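Local structure of signal recognition particle receptor FtsY (Sulfolobus acidocaldarius, 5L3S) at residues B[78-91]-B[259-272]. The protein is the SRP receptor of an archaeon, a docking protein that pairs an SRP54-type helical bundle domain with a GTPase domain of the P-loop class. Numbering follows the deposited sequence.
Sequences ITEILTKNQKTDLI and ALSLAYELKKPVVY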
loop_
_atom_site.group_PDB
_atom_site.type_symbol
_atom_site.label_atom_id
_atom_site.label_comp_id
_atom_site.label_asym_id
_atom_site.label_seq_id
_atom_site.Cartn_x
_atom_site.Cartn_y
_atom_site.Cartn_z
ATOM N N ILE B 78 7.412 -4.696 23.635
ATOM C CA ILE B 78 6.493 -4.576 22.514
ATOM C C ILE B 78 5.120 -5.140 22.895
ATOM O O ILE B 78 4.082 -4.531 22.598
ATOM C CB ILE B 78 7.045 -5.260 21.246
ATOM C CG1 ILE B 78 8.326 -4.560 20.785
ATOM C CG2 ILE B 78 6.010 -5.232 20.113
ATOM C CD1 ILE B 78 8.958 -5.184 19.550
ATOM N N THR B 79 5.115 -6.285 23.580
ATOM C CA THR B 79 3.858 -6.913 23.990
ATOM C C THR B 79 3.068 -5.994 24.927
ATOM O O THR B 79 1.850 -5.871 24.813
ATOM C CB THR B 79 4.082 -8.291 24.659
ATOM O OG1 THR B 79 4.802 -9.149 23.763
ATOM C CG2 THR B 79 2.748 -8.948 24.999
ATOM N N GLU B 80 3.776 -5.334 25.836
ATOM C CA GLU B 80 3.145 -4.400 26.763
ATOM C C GLU B 80 2.622 -3.132 26.083
ATOM O O GLU B 80 1.561 -2.630 26.450
ATOM C CB GLU B 80 4.098 -4.056 27.911
ATOM C CG GLU B 80 4.263 -5.192 28.911
ATOM C CD GLU B 80 5.252 -4.875 30.016
ATOM O OE1 GLU B 80 4.922 -5.121 31.195
ATOM O OE2 GLU B 80 6.364 -4.395 29.709
ATOM N N ILE B 81 3.362 -2.621 25.098
ATOM C CA ILE B 81 2.936 -1.434 24.353
ATOM C C ILE B 81 1.626 -1.688 23.607
ATOM O O ILE B 81 0.752 -0.824 23.552
ATOM C CB ILE B 81 4.003 -0.981 23.339
ATOM C CG1 ILE B 81 5.223 -0.414 24.061
ATOM C CG2 ILE B 81 3.449 0.080 22.423
ATOM C CD1 ILE B 81 4.938 0.861 24.828
ATOM N N LEU B 82 1.501 -2.883 23.040
ATOM C CA LEU B 82 0.312 -3.268 22.295
ATOM C C LEU B 82 -0.852 -3.667 23.207
ATOM O O LEU B 82 -2.004 -3.322 22.944
ATOM C CB LEU B 82 0.652 -4.411 21.347
ATOM C CG LEU B 82 1.671 -4.041 20.266
ATOM C CD1 LEU B 82 2.192 -5.290 19.597
ATOM C CD2 LEU B 82 1.041 -3.106 19.226
ATOM N N THR B 83 -0.550 -4.401 24.273
ATOM C CA THR B 83 -1.576 -4.862 25.214
ATOM C C THR B 83 -2.266 -3.696 25.926
ATOM O O THR B 83 -3.477 -3.719 26.146
ATOM C CB THR B 83 -0.986 -5.857 26.233
ATOM O OG1 THR B 83 -0.478 -6.999 25.533
ATOM C CG2 THR B 83 -2.045 -6.323 27.239
ATOM N N LYS B 84 -1.496 -2.662 26.250
ATOM C CA LYS B 84 -2.030 -1.483 26.930
ATOM C C LYS B 84 -2.980 -0.673 26.039
ATOM O O LYS B 84 -3.891 -0.002 26.533
ATOM C CB LYS B 84 -0.883 -0.596 27.422
ATOM C CG LYS B 84 -1.325 0.628 28.198
ATOM C CD LYS B 84 -0.149 1.528 28.554
ATOM C CE LYS B 84 -0.622 2.756 29.320
ATOM N NZ LYS B 84 0.495 3.686 29.641
ATOM N N ASN B 85 -2.775 -0.743 24.728
ATOM C CA ASN B 85 -3.607 0.009 23.780
ATOM C C ASN B 85 -4.904 -0.671 23.345
ATOM O O ASN B 85 -5.766 -0.039 22.729
ATOM C CB ASN B 85 -2.794 0.413 22.551
ATOM C CG ASN B 85 -2.095 1.727 22.747
ATOM O OD1 ASN B 85 -2.733 2.776 22.751
ATOM N ND2 ASN B 85 -0.780 1.683 22.945
ATOM N N GLN B 86 -5.029 -1.956 23.656
ATOM C CA GLN B 86 -6.240 -2.712 23.353
ATOM C C GLN B 86 -7.474 -2.104 24.016
ATOM O O GLN B 86 -7.419 -1.638 25.156
ATOM C CB GLN B 86 -6.093 -4.159 23.826
ATOM C CG GLN B 86 -5.300 -5.050 22.898
ATOM C CD GLN B 86 -5.281 -6.487 23.369
ATOM O OE1 GLN B 86 -4.999 -6.767 24.535
ATOM N NE2 GLN B 86 -5.597 -7.411 22.466
ATOM N N LYS B 87 -8.585 -2.131 23.291
ATOM C CA LYS B 87 -9.867 -1.657 23.799
ATOM C C LYS B 87 -10.833 -2.830 23.845
ATOM O O LYS B 87 -10.474 -3.954 23.483
ATOM C CB LYS B 87 -10.439 -0.579 22.876
ATOM C CG LYS B 87 -9.530 0.618 22.659
ATOM C CD LYS B 87 -9.292 1.382 23.950
ATOM C CE LYS B 87 -8.914 2.829 23.664
ATOM N NZ LYS B 87 -7.884 2.941 22.590
ATOM N N THR B 88 -12.063 -2.561 24.266
ATOM C CA THR B 88 -13.110 -3.577 24.273
ATOM C C THR B 88 -13.333 -4.137 22.872
ATOM O O THR B 88 -13.267 -3.407 21.880
ATOM C CB THR B 88 -14.438 -3.004 24.809
ATOM O OG1 THR B 88 -14.212 -2.399 26.087
ATOM C CG2 THR B 88 -15.481 -4.103 24.956
ATOM N N ASP B 89 -13.585 -5.442 22.797
ATOM C CA ASP B 89 -13.888 -6.102 21.530
ATOM C C ASP B 89 -15.079 -5.431 20.849
ATOM O O ASP B 89 -16.060 -5.089 21.512
ATOM C CB ASP B 89 -14.182 -7.580 21.783
ATOM C CG ASP B 89 -14.606 -8.311 20.528
ATOM O OD1 ASP B 89 -13.747 -8.535 19.650
ATOM O OD2 ASP B 89 -15.795 -8.669 20.423
ATOM N N LEU B 90 -15.000 -5.260 19.529
ATOM C CA LEU B 90 -15.997 -4.477 18.801
ATOM C C LEU B 90 -17.391 -5.081 18.863
ATOM O O LEU B 90 -18.384 -4.364 18.966
ATOM C CB LEU B 90 -15.583 -4.286 17.339
ATOM C CG LEU B 90 -16.585 -3.522 16.471
ATOM C CD1 LEU B 90 -16.827 -2.125 17.032
ATOM C CD2 LEU B 90 -16.103 -3.443 15.042
ATOM N N ILE B 91 -17.469 -6.400 18.778
ATOM C CA ILE B 91 -18.764 -7.060 18.829
ATOM C C ILE B 91 -19.391 -6.869 20.208
ATOM O O ILE B 91 -20.587 -6.600 20.317
ATOM C CB ILE B 91 -18.650 -8.546 18.450
ATOM C CG1 ILE B 91 -18.283 -8.667 16.968
ATOM C CG2 ILE B 91 -19.959 -9.280 18.729
ATOM C CD1 ILE B 91 -17.540 -9.934 16.637
ATOM N N ALA B 259 1.558 -1.554 13.073
ATOM C CA ALA B 259 0.826 -1.837 14.321
ATOM C C ALA B 259 1.560 -1.312 15.567
ATOM O O ALA B 259 0.955 -0.710 16.459
ATOM C CB ALA B 259 0.571 -3.337 14.457
ATOM N N LEU B 260 2.868 -1.541 15.618
ATOM C CA LEU B 260 3.684 -1.071 16.731
ATOM C C LEU B 260 3.796 0.452 16.728
ATOM O O LEU B 260 3.670 1.093 17.777
ATOM C CB LEU B 260 5.081 -1.706 16.666
ATOM C CG LEU B 260 6.110 -1.309 17.725
ATOM C CD1 LEU B 260 5.512 -1.388 19.138
ATOM C CD2 LEU B 260 7.355 -2.197 17.604
ATOM N N SER B 261 4.035 1.029 15.550
ATOM C CA SER B 261 4.160 2.479 15.420
ATOM C C SER B 261 2.886 3.218 15.846
ATOM O O SER B 261 2.953 4.254 16.502
ATOM C CB SER B 261 4.555 2.863 13.992
ATOM O OG SER B 261 5.890 2.465 13.733
ATOM N N LEU B 262 1.738 2.676 15.454
ATOM C CA LEU B 262 0.437 3.226 15.818
ATOM C C LEU B 262 0.232 3.276 17.331
ATOM O O LEU B 262 -0.195 4.293 17.880
ATOM C CB LEU B 262 -0.667 2.375 15.205
ATOM C CG LEU B 262 -0.929 2.558 13.724
ATOM C CD1 LEU B 262 -1.905 1.496 13.271
ATOM C CD2 LEU B 262 -1.494 3.940 13.526
ATOM N N ALA B 263 0.526 2.166 17.994
ATOM C CA ALA B 263 0.401 2.098 19.440
ATOM C C ALA B 263 1.416 3.017 20.104
ATOM O O ALA B 263 1.073 3.784 21.005
ATOM C CB ALA B 263 0.580 0.670 19.919
ATOM N N TYR B 264 2.664 2.950 19.647
ATOM C CA TYR B 264 3.745 3.687 20.292
ATOM C C TYR B 264 3.600 5.202 20.111
ATOM O O TYR B 264 3.728 5.955 21.070
ATOM C CB TYR B 264 5.116 3.195 19.788
ATOM C CG TYR B 264 6.296 3.745 20.542
ATOM C CD1 TYR B 264 6.908 4.929 20.154
ATOM C CD2 TYR B 264 6.805 3.076 21.653
ATOM C CE1 TYR B 264 7.993 5.431 20.852
ATOM C CE2 TYR B 264 7.883 3.565 22.347
ATOM C CZ TYR B 264 8.473 4.742 21.948
ATOM O OH TYR B 264 9.549 5.224 22.657
ATOM N N GLU B 265 3.324 5.642 18.888
ATOM C CA GLU B 265 3.203 7.068 18.577
ATOM C C GLU B 265 1.830 7.690 18.831
ATOM O O GLU B 265 1.743 8.813 19.320
ATOM C CB GLU B 265 3.549 7.323 17.107
ATOM C CG GLU B 265 5.009 7.221 16.807
ATOM C CD GLU B 265 5.788 8.303 17.503
ATOM O OE1 GLU B 265 5.334 9.468 17.466
ATOM O OE2 GLU B 265 6.841 7.988 18.091
ATOM N N LEU B 266 0.770 6.980 18.459
ATOM C CA LEU B 266 -0.563 7.581 18.397
ATOM C C LEU B 266 -1.547 7.014 19.414
ATOM O O LEU B 266 -2.679 7.485 19.503
ATOM C CB LEU B 266 -1.149 7.417 16.994
ATOM C CG LEU B 266 -0.292 7.996 15.865
ATOM C CD1 LEU B 266 -0.934 7.748 14.510
ATOM C CD2 LEU B 266 -0.067 9.471 16.109
ATOM N N LYS B 267 -1.107 6.010 20.169
ATOM C CA LYS B 267 -1.982 5.279 21.078
ATOM C C LYS B 267 -3.238 4.778 20.380
ATOM O O LYS B 267 -4.324 4.826 20.952
ATOM C CB LYS B 267 -2.353 6.123 22.313
ATOM C CG LYS B 267 -1.175 6.405 23.235
ATOM C CD LYS B 267 -0.399 5.125 23.473
ATOM C CE LYS B 267 1.047 5.387 23.860
ATOM N NZ LYS B 267 1.854 4.140 23.746
ATOM N N LYS B 268 -3.089 4.308 19.142
ATOM C CA LYS B 268 -4.229 3.810 18.378
ATOM C C LYS B 268 -4.113 2.301 18.212
ATOM O O LYS B 268 -3.033 1.783 17.950
ATOM C CB LYS B 268 -4.312 4.490 17.001
ATOM C CG LYS B 268 -4.642 5.971 17.080
ATOM C CD LYS B 268 -6.070 6.187 17.596
ATOM C CE LYS B 268 -6.436 7.666 17.583
ATOM N NZ LYS B 268 -7.685 7.956 18.329
ATOM N N PRO B 269 -5.224 1.582 18.410
ATOM C CA PRO B 269 -5.157 0.124 18.287
ATOM C C PRO B 269 -5.512 -0.392 16.890
ATOM O O PRO B 269 -6.314 0.206 16.178
ATOM C CB PRO B 269 -6.216 -0.343 19.282
ATOM C CG PRO B 269 -7.267 0.751 19.226
ATOM C CD PRO B 269 -6.470 2.036 19.054
ATOM N N VAL B 270 -4.904 -1.508 16.513
ATOM C CA VAL B 270 -5.355 -2.286 15.381
ATOM C C VAL B 270 -6.354 -3.282 15.936
ATOM O O VAL B 270 -6.058 -3.959 16.924
ATOM C CB VAL B 270 -4.191 -3.055 14.741
ATOM C CG1 VAL B 270 -4.696 -3.948 13.604
ATOM C CG2 VAL B 270 -3.111 -2.087 14.237
ATOM N N VAL B 271 -7.547 -3.362 15.346
ATOM C CA VAL B 271 -8.564 -4.283 15.869
ATOM C C VAL B 271 -8.699 -5.570 15.042
ATOM O O VAL B 271 -9.014 -6.627 15.585
ATOM C CB VAL B 271 -9.948 -3.602 16.047
ATOM C CG1 VAL B 271 -9.930 -2.669 17.245
ATOM C CG2 VAL B 271 -10.350 -2.860 14.759
ATOM N N TYR B 272 -8.466 -5.486 13.735
ATOM C CA TYR B 272 -8.506 -6.678 12.896
ATOM C C TYR B 272 -7.430 -6.609 11.832
ATOM O O TYR B 272 -6.906 -5.547 11.545
ATOM C CB TYR B 272 -9.860 -6.816 12.192
ATOM C CG TYR B 272 -11.009 -6.948 13.125
ATOM C CD1 TYR B 272 -11.312 -8.168 13.701
ATOM C CD2 TYR B 272 -11.789 -5.850 13.453
ATOM C CE1 TYR B 272 -12.365 -8.308 14.582
ATOM C CE2 TYR B 272 -12.843 -5.969 14.348
ATOM C CZ TYR B 272 -13.129 -7.202 14.904
ATOM O OH TYR B 272 -14.173 -7.336 15.786
HETATM O O HOH W 1 -12.434 -5.519 18.215
#
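Asn85, at the C-terminal end of helix 66-85, lies against Ala263 of helix 258-266 and Lys267 just beyond it. Its CB leads toward that helix, and CG comes 3.9 Å from Lys267 CD, the two side chains crossing nearly perpendicularly. ND2 donates to Ile81 O of its own helix (3.0 Å, N-H...O angle 161°), which fixes the flip of the amide, and rests 3.5 Å from Ala263 CB. OD1 is thereby turned to Lys267, 3.1 Å from its CA, where the helix breaks with positive phi. Lys267, bent at chi2 (-47°), folds back across the amide, and NZ donates to Ala263 O (2.9 Å) from above the carbonyl plane.

Further back, the two helical segments cross at 70° and the contact is apolar. Ile81 points CG2, anti to its backbone N, at Ala263 CB (3.9 Å), while Leu260 crosses Ile78, its CD2 against Ile78 CD1 and its CD1 touching Ile78 CG2 and Ile81 CG2. Leu82 CD2 reaches Ala263 CB and Ala259 O, and Leu82 also touches Phe290. Pro269 CB packs on Asn85 O, and Leu90 CD2 lies at the edge of the Tyr272 ring, 4.2 Å from CE2.

The contact joins helix 66-85, which probably continues the helical bundle, and the chain leading into helix 90-96 to helix 258-266 and strand 270-274 of the GTPase fold. With no clear hydrogen bond between the segments, cohesion appears to rest mainly on apolar packing: Asn85 ND2 and Lys267 NZ donate within their own segments, while Asn85 OD1 faces another acceptor, Lys267 O, at 3.2 Å.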